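Local coordinates for protein sortase SrtE1 (Streptomyces coelicolor, PDB 5CUW) that anchors surface proteins to the cell wall as a class E sortase, a cysteine transpeptidase that recognises Leu-Ala-x-Thr-Gly and Leu-Pro-x-Thr-Gly sorting signals, at residues Pro132-Ser137 with Arg172-Gly177. Numbering follows the deposited sequence. Where two conformers were deposited one is given.
Sequences PVTSPS and RMIVWG
Arg172 pairs with Thr134 through both backbone groups. Arg172 N donates to Thr134 O at 2.8 Å, nearly straight at 163°. Thr134 N returns a more bent bond to Arg172 O at 2.9 Å. The Arg172 side chain bends at its second torsion (chi2 -69°) and crosses Pro136 at about a right angle. Its CG lies 3.6 Å from Pro136 CA. The guanidinium then lies with one face against the proline, Pro136 CB sitting over its centre, 3.6 Å from Arg172 CZ. Ser169 O accepts from Arg172 NH1, and the side chain lies close to the probable active-site Cys163. Replacing the arginine by an alanine is likely to strip Pro136 of its flat cover and Ser169 O of the NH1 donor. The pairing joins the antiparallel strands 121-134 and 171-184 of the sortase beta-barrel, where the first of them ends. It borders the active site, since Arg172 is the probable proton donor. Next along, Met173 CB rests against Pro132 O at 3.4 Å. Ile174 meets Thr134 by aliphatic contact alone, its CG1 4.1 Å from Thr134 CG2. The threonine hydroxyl, OG1, instead bonds to Asn138 ND2.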
# COMPACT_ATOMS: atom_id res chain seq x y z
N PRO A 132 14.15 3.08 1.51
CA PRO A 132 13.93 3.66 2.84
C PRO A 132 13.85 5.19 2.86
O PRO A 132 13.17 5.72 3.74
CB PRO A 132 15.14 3.17 3.66
CG PRO A 132 16.20 2.88 2.66
CD PRO A 132 15.49 2.46 1.39
N VAL A 133 14.52 5.88 1.95
CA VAL A 133 14.47 7.35 1.94
C VAL A 133 14.43 7.89 0.51
O VAL A 133 15.26 7.52 -0.32
CB VAL A 133 15.69 7.97 2.67
CG1 VAL A 133 15.52 9.48 2.79
CG2 VAL A 133 15.88 7.35 4.07
N THR A 134 13.45 8.75 0.21
CA THR A 134 13.38 9.42 -1.09
C THR A 134 12.64 10.76 -0.99
O THR A 134 11.94 11.03 -0.01
CB THR A 134 12.68 8.53 -2.16
OG1 THR A 134 13.01 9.01 -3.47
CG2 THR A 134 11.15 8.54 -1.97
N SER A 135 12.82 11.60 -2.00
CA SER A 135 12.16 12.88 -2.06
C SER A 135 10.65 12.69 -2.20
O SER A 135 10.20 11.80 -2.93
CB SER A 135 12.70 13.71 -3.23
OG SER A 135 11.89 14.84 -3.46
N PRO A 136 9.87 13.52 -1.50
CA PRO A 136 8.41 13.51 -1.61
C PRO A 136 7.92 13.82 -3.03
O PRO A 136 6.77 13.52 -3.37
CB PRO A 136 7.97 14.61 -0.63
CG PRO A 136 9.13 14.80 0.29
CD PRO A 136 10.35 14.51 -0.52
N SER A 137 8.78 14.38 -3.87
CA SER A 137 8.42 14.68 -5.26
C SER A 137 8.63 13.48 -6.19
O SER A 137 8.32 13.55 -7.37
CB SER A 137 9.21 15.87 -5.77
OG SER A 137 8.92 17.02 -5.00
N ARG A 172 10.24 10.50 2.16
CA ARG A 172 9.27 9.42 2.11
C ARG A 172 9.96 8.06 2.13
O ARG A 172 11.09 7.93 1.66
CB ARG A 172 8.41 9.53 0.86
CG ARG A 172 7.68 10.84 0.72
CD ARG A 172 6.58 10.98 1.77
NE ARG A 172 5.84 12.22 1.59
CZ ARG A 172 6.11 13.35 2.23
NH1 ARG A 172 7.10 13.39 3.12
NH2 ARG A 172 5.39 14.43 2.00
N MET A 173 9.27 7.06 2.67
CA MET A 173 9.74 5.68 2.68
C MET A 173 8.78 4.84 1.86
O MET A 173 7.56 4.93 2.03
CB MET A 173 9.82 5.15 4.13
CG MET A 173 9.85 3.63 4.23
SD MET A 173 10.21 3.08 5.92
CE MET A 173 8.84 3.79 6.83
N ILE A 174 9.32 4.02 0.96
CA ILE A 174 8.50 3.23 0.04
C ILE A 174 8.75 1.73 0.20
O ILE A 174 9.90 1.28 0.21
CB ILE A 174 8.80 3.62 -1.43
CG1 ILE A 174 8.96 5.14 -1.56
CG2 ILE A 174 7.74 3.07 -2.37
CD1 ILE A 174 7.74 5.94 -1.21
N VAL A 175 7.69 0.95 0.32
CA VAL A 175 7.80 -0.51 0.35
C VAL A 175 6.97 -1.10 -0.80
O VAL A 175 5.82 -0.71 -0.98
CB VAL A 175 7.33 -1.06 1.70
CG1 VAL A 175 7.25 -2.57 1.68
CG2 VAL A 175 8.25 -0.56 2.81
N TRP A 176 7.56 -2.01 -1.59
CA TRP A 176 6.87 -2.67 -2.71
C TRP A 176 6.67 -4.17 -2.49
O TRP A 176 7.53 -4.85 -1.91
CB TRP A 176 7.64 -2.50 -4.03
CG TRP A 176 7.81 -1.09 -4.55
CD1 TRP A 176 6.87 -0.34 -5.23
CD2 TRP A 176 9.00 -0.29 -4.50
NE1 TRP A 176 7.41 0.88 -5.58
CE2 TRP A 176 8.71 0.94 -5.14
CE3 TRP A 176 10.28 -0.47 -3.97
CZ2 TRP A 176 9.64 1.97 -5.27
CZ3 TRP A 176 11.21 0.55 -4.10
CH2 TRP A 176 10.89 1.75 -4.74
N GLY A 177 5.55 -4.69 -3.00
CA GLY A 177 5.27 -6.11 -2.97
C GLY A 177 4.77 -6.62 -4.32
O GLY A 177 4.45 -5.82 -5.21